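PDB 4ATF: beta-agarase B from Zobellia galactanivorans, which hydrolyses the beta-1,4-linkages of agarose at random positions along the chain, retaining the anomeric configuration and giving the tetramer as main product. Local coordinates for residues 57-62 against 133-138; 83-88 against 99-104. The protein carries 1 engineered substitution. One frame throughout, in Å; residues are numbered along the deposited sequence. Where two conformers were deposited one is given.

Contact 1: 57-62 against 133-138. With GAL (beta-D-galactopyranose), chain E; AAL (3,6-anhydro-alpha-L-galactopyranose), chain B; AAL (3,6-anhydro-alpha-L-galactopyranose), chain C.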
ATOM      1  N   ASP A  57      -8.032  -0.242  13.770  1.00 14.30           N
ATOM      2  CA  ASP A  57      -8.262   0.932  12.890  1.00 14.33           C
ATOM      3  C   ASP A  57      -7.217   2.024  13.128  1.00 14.10           C
ATOM      4  O   ASP A  57      -7.514   3.234  13.142  1.00 13.84           O
ATOM      5  CB  ASP A  57      -9.717   1.485  12.951  1.00 14.33           C
ATOM      6  CG  ASP A  57     -10.206   1.800  14.414  1.00 16.99           C
ATOM      7  OD1 ASP A  57      -9.474   1.476  15.421  1.00 18.31           O
ATOM      8  OD2 ASP A  57     -11.351   2.370  14.548  1.00 16.39           O
ATOM      9  N   PHE A  58      -5.945   1.589  13.219  1.00 14.32           N
ATOM     10  CA  PHE A  58      -4.837   2.554  13.287  1.00 14.37           C
ATOM     11  C   PHE A  58      -3.616   1.960  12.629  1.00 14.63           C
ATOM     12  O   PHE A  58      -3.631   0.785  12.231  1.00 14.73           O
ATOM     13  CB  PHE A  58      -4.529   2.997  14.747  1.00 14.62           C
ATOM     14  CG  PHE A  58      -3.873   4.390  14.814  1.00 15.80           C
ATOM     15  CD1 PHE A  58      -4.619   5.527  14.545  1.00 17.12           C
ATOM     16  CD2 PHE A  58      -2.498   4.537  15.077  1.00 16.44           C
ATOM     17  CE1 PHE A  58      -4.062   6.845  14.554  1.00 18.59           C
ATOM     18  CE2 PHE A  58      -1.903   5.843  15.077  1.00 16.67           C
ATOM     19  CZ  PHE A  58      -2.699   7.000  14.801  1.00 17.68           C
ATOM     20  N   TYR A  59      -2.575   2.774  12.497  1.00 14.52           N
ATOM     21  CA  TYR A  59      -1.223   2.293  12.146  1.00 14.03           C
ATOM     22  C   TYR A  59      -0.676   1.361  13.244  1.00 15.17           C
ATOM     23  O   TYR A  59      -1.266   1.251  14.287  1.00 15.66           O
ATOM     24  CB  TYR A  59      -0.332   3.503  11.914  1.00 12.70           C
ATOM     25  CG  TYR A  59       1.098   3.201  11.502  1.00 14.71           C
ATOM     26  CD1 TYR A  59       1.399   2.680  10.199  1.00 14.57           C
ATOM     27  CD2 TYR A  59       2.172   3.564  12.346  1.00 12.68           C
ATOM     28  CE1 TYR A  59       2.780   2.468   9.788  1.00 14.16           C
ATOM     29  CE2 TYR A  59       3.538   3.326  11.942  1.00 13.72           C
ATOM     30  CZ  TYR A  59       3.812   2.789  10.680  1.00 12.98           C
ATOM     31  OH  TYR A  59       5.144   2.574  10.315  1.00 16.03           O
ATOM     32  N   HIS A  60       0.430   0.648  12.998  1.00 15.86           N
ATOM     33  CA  HIS A  60       0.794  -0.410  13.946  1.00 16.33           C
ATOM     34  C   HIS A  60       1.574   0.097  15.168  1.00 17.93           C
ATOM     35  O   HIS A  60       1.944  -0.687  15.998  1.00 18.83           O
ATOM     36  CB  HIS A  60       1.409  -1.640  13.277  1.00 16.90           C
ATOM     37  CG  HIS A  60       2.816  -1.473  12.762  0.90 16.72           C
ATOM     38  ND1 HIS A  60       3.519  -2.530  12.199  0.90 17.32           N
ATOM     39  CD2 HIS A  60       3.636  -0.389  12.688  0.90 15.15           C
ATOM     40  CE1 HIS A  60       4.721  -2.103  11.830  0.90 17.15           C
ATOM     41  NE2 HIS A  60       4.817  -0.807  12.109  0.90 13.66           N
ATOM     42  N   ASN A  61       1.803   1.411  15.267  1.00 16.62           N
ATOM     43  CA  ASN A  61       2.282   2.002  16.510  1.00 18.53           C
ATOM     44  C   ASN A  61       1.686   3.388  16.550  1.00 18.33           C
ATOM     45  O   ASN A  61       0.881   3.711  15.687  1.00 17.59           O
ATOM     46  CB  ASN A  61       3.834   2.047  16.582  1.00 18.68           C
ATOM     47  CG  ASN A  61       4.464   2.809  15.414  1.00 17.18           C
ATOM     48  OD1 ASN A  61       4.103   3.944  15.124  1.00 16.67           O
ATOM     49  ND2 ASN A  61       5.455   2.181  14.743  1.00 17.70           N
ATOM     50  N   ALA A  62       2.071   4.212  17.517  1.00 18.67           N
ATOM     51  CA  ALA A  62       1.394   5.521  17.707  1.00 18.64           C
ATOM     52  C   ALA A  62       1.753   6.569  16.695  1.00 18.59           C
ATOM     53  O   ALA A  62       1.131   7.640  16.677  1.00 18.19           O
ATOM     54  CB  ALA A  62       1.663   6.078  19.141  1.00 20.42           C
ATOM     55  N   ALA A 133       7.106  -6.036  11.660  1.00 13.56           N
ATOM     56  CA  ALA A 133       6.832  -5.469  12.973  1.00 15.64           C
ATOM     57  C   ALA A 133       7.923  -4.421  13.376  1.00 16.23           C
ATOM     58  O   ALA A 133       7.630  -3.391  14.054  1.00 15.85           O
ATOM     59  CB  ALA A 133       6.710  -6.634  14.032  1.00 15.72           C
ATOM     60  N   ASP A 134       9.174  -4.689  12.941  1.00 15.72           N
ATOM     61  CA  ASP A 134      10.286  -3.821  13.360  1.00 15.81           C
ATOM     62  C   ASP A 134      10.569  -2.707  12.372  1.00 15.22           C
ATOM     63  O   ASP A 134      11.574  -2.000  12.549  1.00 15.43           O
ATOM     64  CB  ASP A 134      11.543  -4.654  13.686  1.00 16.55           C
ATOM     65  CG  ASP A 134      12.189  -5.272  12.408  1.00 17.60           C
ATOM     66  OD1 ASP A 134      11.702  -5.012  11.260  1.00 15.00           O
ATOM     67  OD2 ASP A 134      13.183  -6.024  12.579  1.00 18.35           O
ATOM     68  N   ASP A 135       9.674  -2.515  11.378  1.00 12.45           N
ATOM     69  CA  ASP A 135       9.730  -1.382  10.389  1.00 14.24           C
ATOM     70  C   ASP A 135      10.969  -1.448   9.459  1.00 12.95           C
ATOM     71  O   ASP A 135      11.362  -0.452   8.891  1.00 14.19           O
ATOM     72  CB  ASP A 135       9.715  -0.025  11.122  1.00 14.74           C
ATOM     73  CG  ASP A 135       8.333   0.286  11.784  1.00 16.99           C
ATOM     74  OD1 ASP A 135       7.328  -0.262  11.300  1.00 19.68           O
ATOM     75  OD2 ASP A 135       8.269   1.048  12.755  1.00 17.21           O
ATOM     76  N   THR A 136      11.630  -2.603   9.391  1.00 12.95           N
ATOM     77  CA  THR A 136      12.749  -2.718   8.499  1.00 11.69           C
ATOM     78  C   THR A 136      12.487  -3.236   7.080  1.00 12.44           C
ATOM     79  O   THR A 136      13.398  -3.082   6.237  1.00 12.32           O
ATOM     80  CB  THR A 136      13.863  -3.585   9.095  1.00 12.59           C
ATOM     81  OG1 THR A 136      13.366  -4.929   9.318  1.00 13.36           O
ATOM     82  CG2 THR A 136      14.442  -2.914  10.382  1.00 12.66           C
ATOM     83  N   GLN A 137      11.340  -3.908   6.833  1.00 10.06           N
ATOM     84  CA  GLN A 137      11.108  -4.517   5.568  1.00 10.65           C
ATOM     85  C   GLN A 137       9.626  -4.230   5.158  1.00 10.77           C
ATOM     86  O   GLN A 137       8.708  -4.299   5.991  1.00 11.26           O
ATOM     87  CB  GLN A 137      11.372  -6.050   5.643  1.00  9.30           C
ATOM     88  CG  GLN A 137      12.820  -6.384   6.031  1.00 10.44           C
ATOM     89  CD  GLN A 137      13.052  -7.891   6.232  1.00 12.58           C
ATOM     90  OE1 GLN A 137      14.169  -8.325   6.628  1.00 15.77           O
ATOM     91  NE2 GLN A 137      12.059  -8.679   5.924  1.00  7.89           N
ATOM     92  N   GLU A 138       9.417  -3.875   3.888  0.70 11.77           N
ATOM     93  CA  GLU A 138       8.139  -3.347   3.391  0.70 10.64           C
ATOM     94  C   GLU A 138       7.923  -3.812   1.947  0.70 11.56           C
ATOM     95  O   GLU A 138       8.898  -3.884   1.175  0.70 12.37           O
ATOM     96  CB  GLU A 138       8.158  -1.784   3.404  0.70  9.65           C
ATOM     97  CG  GLU A 138       6.783  -1.144   3.000  0.70 12.26           C
ATOM     98  CD  GLU A 138       6.599  -0.949   1.438  0.70 17.14           C
ATOM     99  OE1 GLU A 138       7.599  -1.037   0.685  0.70 19.44           O
ATOM    100  OE2 GLU A 138       5.444  -0.696   0.931  0.70 15.77           O
TER
HETATM  101  C1  GAL E   7       7.797   5.062  10.743  1.00 22.04           C
HETATM  102  C2  GAL E   7       7.981   4.324  12.080  1.00 20.46           C
HETATM  103  C3  GAL E   7       7.868   5.310  13.264  1.00 22.62           C
HETATM  104  C4  GAL E   7       8.796   6.527  13.054  1.00 21.53           C
HETATM  105  C5  GAL E   7       8.580   7.144  11.657  1.00 23.53           C
HETATM  106  C6  GAL E   7       9.534   8.319  11.587  1.00 25.16           C
HETATM  107  O2  GAL E   7       7.077   3.208  12.236  1.00 19.53           O
HETATM  108  O3  GAL E   7       8.319   4.632  14.415  1.00 20.26           O
HETATM  109  O4  GAL E   7      10.131   6.051  13.010  1.00 24.44           O
HETATM  110  O5  GAL E   7       8.775   6.132  10.618  1.00 22.21           O
HETATM  111  O6  GAL E   7       9.129   8.883  10.388  1.00 34.40           O
HETATM  112  C1  AAL B   8       7.615   4.908  15.595  1.00 23.79           C
HETATM  113  C2  AAL B   8       7.939   3.766  16.624  1.00 26.03           C
HETATM  114  C3  AAL B   8       7.454   4.212  18.008  1.00 26.79           C
HETATM  115  C4  AAL B   8       8.079   5.508  18.398  1.00 28.16           C
HETATM  116  C5  AAL B   8       7.407   6.489  17.465  1.00 27.21           C
HETATM  117  C6  AAL B   8       5.966   6.080  17.815  1.00 25.93           C
HETATM  118  O2  AAL B   8       9.343   3.501  16.709  1.00 22.92           O
HETATM  119  O3  AAL B   8       6.067   4.617  17.912  1.00 26.12           O
HETATM  120  O4  AAL B   8       8.049   5.898  19.738  1.00 29.36           O
HETATM  121  O5  AAL B   8       7.861   6.286  16.104  1.00 27.53           O
HETATM  122  C1  AAL C   6       7.616   4.128   5.484  1.00 18.30           C
HETATM  123  C2  AAL C   6       8.592   5.175   6.098  1.00 20.59           C
HETATM  124  C3  AAL C   6       8.979   4.691   7.535  1.00 17.77           C
HETATM  125  C4  AAL C   6       7.852   4.391   8.454  1.00 15.65           C
HETATM  126  C5  AAL C   6       7.167   3.255   7.730  1.00 18.59           C
HETATM  127  C6  AAL C   6       8.404   2.334   7.531  1.00 15.05           C
HETATM  128  O2  AAL C   6       7.942   6.442   6.167  1.00 23.87           O
HETATM  129  O3  AAL C   6       9.495   3.310   7.445  1.00 18.85           O
HETATM  130  O4  AAL C   6       8.106   4.058   9.788  1.00 21.45           O
HETATM  131  O5  AAL C   6       6.594   3.626   6.447  1.00 16.65           O
HETATM  132  O   HOH W   1       6.624  -0.413  15.477  1.00 40.42           O

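Contact 2: 83-88 against 99-104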
ATOM      1  N   LEU A  83     -14.621  -1.460   2.389  1.00 14.70           N
ATOM      2  CA  LEU A  83     -13.818  -0.673   3.308  1.00 14.17           C
ATOM      3  C   LEU A  83     -13.652   0.698   2.660  1.00 14.84           C
ATOM      4  O   LEU A  83     -13.261   0.772   1.477  1.00 14.66           O
ATOM      5  CB  LEU A  83     -12.413  -1.345   3.479  1.00 13.66           C
ATOM      6  CG  LEU A  83     -11.305  -0.539   4.228  1.00 10.82           C
ATOM      7  CD1 LEU A  83     -11.727  -0.233   5.732  1.00 10.92           C
ATOM      8  CD2 LEU A  83     -10.000  -1.264   4.164  1.00 10.34           C
ATOM      9  N   LYS A  84     -13.959   1.758   3.417  1.00 13.55           N
ATOM     10  CA  LYS A  84     -13.767   3.128   2.971  1.00 14.85           C
ATOM     11  C   LYS A  84     -12.977   3.985   3.991  1.00 14.76           C
ATOM     12  O   LYS A  84     -13.007   3.721   5.170  1.00 16.29           O
ATOM     13  CB  LYS A  84     -15.112   3.758   2.658  1.00 14.77           C
ATOM     14  CG  LYS A  84     -15.882   3.009   1.520  1.00 16.98           C
ATOM     15  CD  LYS A  84     -17.200   3.705   1.361  1.00 21.22           C
ATOM     16  CE  LYS A  84     -18.175   2.882   0.515  1.00 24.93           C
ATOM     17  NZ  LYS A  84     -19.401   3.642   0.106  1.00 27.68           N
ATOM     18  N   MET A  85     -12.289   5.019   3.530  1.00 14.44           N
ATOM     19  CA  MET A  85     -11.373   5.798   4.333  1.00 15.25           C
ATOM     20  C   MET A  85     -11.447   7.175   3.648  1.00 14.69           C
ATOM     21  O   MET A  85     -11.326   7.238   2.409  1.00 15.56           O
ATOM     22  CB  MET A  85      -9.972   5.188   4.070  1.00 16.24           C
ATOM     23  CG  MET A  85      -9.202   4.907   5.196  0.80 20.04           C
ATOM     24  SD  MET A  85      -7.879   3.952   4.427  0.80 14.69           S
ATOM     25  CE  MET A  85      -8.599   2.365   4.873  0.80  9.83           C
ATOM     26  N   TRP A  86     -11.609   8.270   4.382  1.00 13.31           N
ATOM     27  CA  TRP A  86     -11.645   9.580   3.722  1.00 15.27           C
ATOM     28  C   TRP A  86     -10.779  10.608   4.425  1.00 15.69           C
ATOM     29  O   TRP A  86     -10.257  10.331   5.502  1.00 15.51           O
ATOM     30  CB  TRP A  86     -13.102  10.101   3.542  1.00 15.35           C
ATOM     31  CG  TRP A  86     -13.802  10.762   4.704  1.00 18.13           C
ATOM     32  CD1 TRP A  86     -14.197  12.076   4.760  1.00 17.84           C
ATOM     33  CD2 TRP A  86     -14.287  10.150   5.912  1.00 18.89           C
ATOM     34  NE1 TRP A  86     -14.859  12.335   5.933  1.00 21.09           N
ATOM     35  CE2 TRP A  86     -14.933  11.183   6.671  1.00 21.43           C
ATOM     36  CE3 TRP A  86     -14.222   8.859   6.440  1.00 20.30           C
ATOM     37  CZ2 TRP A  86     -15.520  10.955   7.926  1.00 20.95           C
ATOM     38  CZ3 TRP A  86     -14.821   8.615   7.711  1.00 20.87           C
ATOM     39  CH2 TRP A  86     -15.474   9.664   8.422  1.00 22.25           C
ATOM     40  N   ALA A  87     -10.656  11.801   3.846  1.00 15.54           N
ATOM     41  CA  ALA A  87      -9.718  12.817   4.357  1.00 16.26           C
ATOM     42  C   ALA A  87     -10.428  14.174   4.710  1.00 16.34           C
ATOM     43  O   ALA A  87     -11.205  14.665   3.898  1.00 16.42           O
ATOM     44  CB  ALA A  87      -8.630  13.082   3.279  1.00 15.09           C
ATOM     45  N   THR A  88     -10.133  14.786   5.857  1.00 15.98           N
ATOM     46  CA  THR A  88     -10.689  16.119   6.182  1.00 15.86           C
ATOM     47  C   THR A  88      -9.574  16.966   6.798  1.00 16.36           C
ATOM     48  O   THR A  88      -8.703  16.410   7.509  1.00 15.63           O
ATOM     49  CB  THR A  88     -11.880  16.031   7.152  1.00 18.19           C
ATOM     50  OG1 THR A  88     -11.482  15.285   8.326  1.00 18.50           O
ATOM     51  CG2 THR A  88     -13.085  15.347   6.445  1.00 17.07           C
ATOM     52  N   GLY A  99      -7.611   7.979   7.161  1.00 12.05           N
ATOM     53  CA  GLY A  99      -7.665   6.638   7.752  1.00 11.97           C
ATOM     54  C   GLY A  99      -6.407   5.783   7.591  1.00 12.21           C
ATOM     55  O   GLY A  99      -5.615   5.980   6.647  1.00 10.99           O
ATOM     56  N   CYS A 100      -6.270   4.789   8.468  1.00 11.48           N
ATOM     57  CA  CYS A 100      -5.210   3.739   8.373  1.00 12.67           C
ATOM     58  C   CYS A 100      -5.711   2.540   9.181  1.00 12.25           C
ATOM     59  O   CYS A 100      -6.184   2.734  10.317  1.00 12.71           O
ATOM     60  CB  CYS A 100      -3.908   4.269   9.000  1.00 11.88           C
ATOM     61  SG  CYS A 100      -2.496   3.148   8.793  1.00 15.16           S
ATOM     62  N   ILE A 101      -5.667   1.329   8.611  1.00 11.71           N
ATOM     63  CA  ILE A 101      -6.014   0.136   9.362  1.00 11.57           C
ATOM     64  C   ILE A 101      -4.850  -0.867   9.202  1.00 11.82           C
ATOM     65  O   ILE A 101      -4.096  -0.757   8.236  1.00 11.19           O
ATOM     66  CB  ILE A 101      -7.370  -0.516   8.913  1.00 11.09           C
ATOM     67  CG1 ILE A 101      -7.259  -1.293   7.579  1.00 10.72           C
ATOM     68  CG2 ILE A 101      -8.565   0.561   8.950  1.00 10.89           C
ATOM     69  CD1 ILE A 101      -8.617  -2.088   7.199  1.00 11.70           C
ATOM     70  N   THR A 102      -4.715  -1.780  10.165  0.50 11.39           N
ATOM     71  CA  THR A 102      -3.659  -2.799  10.188  0.50 11.04           C
ATOM     72  C   THR A 102      -4.277  -4.175  10.468  0.50 11.56           C
ATOM     73  O   THR A 102      -5.196  -4.277  11.290  0.50 10.92           O
ATOM     74  CB  THR A 102      -2.619  -2.489  11.287  0.50 11.51           C
ATOM     75  OG1 THR A 102      -2.137  -1.141  11.143  0.50  8.90           O
ATOM     76  CG2 THR A 102      -1.429  -3.495  11.238  0.50  9.75           C
ATOM     77  N   SER A 103      -3.803  -5.227   9.786  1.00 12.24           N
ATOM     78  CA  SER A 103      -4.286  -6.592  10.090  1.00 12.28           C
ATOM     79  C   SER A 103      -3.872  -7.044  11.510  1.00 14.68           C
ATOM     80  O   SER A 103      -2.822  -6.663  12.037  1.00 14.94           O
ATOM     81  CB  SER A 103      -3.774  -7.616   9.075  1.00 12.50           C
ATOM     82  OG  SER A 103      -2.335  -7.637   9.086  1.00 13.38           O
ATOM     83  N   LYS A 104      -4.726  -7.828  12.151  1.00 15.43           N
ATOM     84  CA  LYS A 104      -4.397  -8.347  13.479  1.00 17.09           C
ATOM     85  C   LYS A 104      -3.540  -9.616  13.384  1.00 17.60           C
ATOM     86  O   LYS A 104      -3.095 -10.098  14.421  1.00 18.01           O
ATOM     87  CB  LYS A 104      -5.667  -8.565  14.308  1.00 17.14           C
ATOM     88  CG  LYS A 104      -6.118  -7.147  14.922  1.00 21.61           C
ATOM     89  CD  LYS A 104      -7.220  -7.316  15.864  1.00 26.87           C
ATOM     90  CE  LYS A 104      -7.478  -5.983  16.561  1.00 27.48           C
ATOM     91  NZ  LYS A 104      -8.741  -5.966  17.237  1.00 29.58           N
TER
HETATM   92  O   HOH W   2      -8.332   7.955   4.355  1.00 18.02           O

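Contact 1: 57-62 against 133-138
H60 and D135 make the one direct hydrogen bond between the two segments. NE2 of H60 donates to OD1 of D135 at 2.7 Å, with an N-H...O angle of 143°; the acceptor lies almost exactly in the imidazole plane and offers its syn lone pair, although ring and carboxylate planes are turned 39° apart. The other ring nitrogen, ND1, is bonded to D256, which fixes the imidazole between two carboxylates. H60 CD2 also sits 3.7 Å above the plane of the Y59 ring, offset toward the rim.

Sugar bonds converge on a single hydroxyl. Galactose O2 donates to D135 OD2 at 2.5 Å and accepts from Y59 OH at 2.8 Å and from N61 ND2 at 3.2 Å, the last nearly straight. With CG anti to its backbone N (chi1 -178°), Y59 extends its phenol past H60 CD2 to bring OH to the sugar. These residues bind substrate in the cleft on the concave face of the GH16 jelly roll. W63 N holds N61 OD1, so the amide is gripped at both ends.

Water adds a looser link: it accepts from N61 ND2 at 2.9 Å and donates weakly to A133 O and D135 OD2. Around D135, an Asx turn shapes the loop, D134 OD1 accepting from T136 N (3.0 Å) and T136 OG1 on the same face of its carboxylate.

Contact 2: 83-88 against 99-104
L83 and I101 reach toward each other tip to tip across the interior of the GH16 beta-sandwich, where the hairpin of strands 82-89 and 96-103 opens out. The strands are bonded further along, at T88 and N97, but here they diverge to opposite layers: L83 and M85 bond through their backbones to V296 and F294, while strand 96-103 runs beside strand 255-262. The segment axes come no nearer than 9.1 Å, at 142°, and side chains fill the interval.

L83 CD2 meets I101 CD1 at 3.4 Å, tighter than usual for two methyls. I101 sends CG1 between its backbone N and carbonyl carbon (chi1 76°), and the extended chain beyond carries CD1 to the leucine branch.

M85 approaches differently, lying with its flank against the backbone of G99. Its CG is 3.4 Å from G99 CA, and SD passes 3.8 Å from G99 O; beyond the sulfur the chain bends, and CE makes a looser contact with I101 CG2. A CB on G99 would clash with M85 CG, so the methylene occupies the place a side chain would take. With the M85 side chain cut back to an alanine, a gap is likely to open over G99 and beside I101, and I259 on the far layer would probably lose a neighbour.

W86 starts out away from strand 96-103, its indole nearly perpendicular to the ring of Y77. The W86 carbonyl still reaches back through water: G99 N donates to that water at 2.9 Å, and the water in turn donates weakly to W86 O.

In the fold
The two contacts lie on either face of strand 96-103, their centres about 14 Å apart. Along the chain, contact 2 is nested within the loop closed by contact 1. Loop 57-62 rests on the strand: F58 O is 2.7 Å from T102 OG1, a probable hydrogen bond, and Y59 CA packs 3.7 Å from C100 SG. T102 also touches D256, the second partner of H60. C100, turned away from contact 2, faces the cleft, its side chain about 8 Å from a bound galactose. Contact 1 meets the sugar directly and holds E138, probably the nucleophile, whereas contact 2 fills the interior between the sheets, with the L83 side chain about 8 Å from the sodium ion.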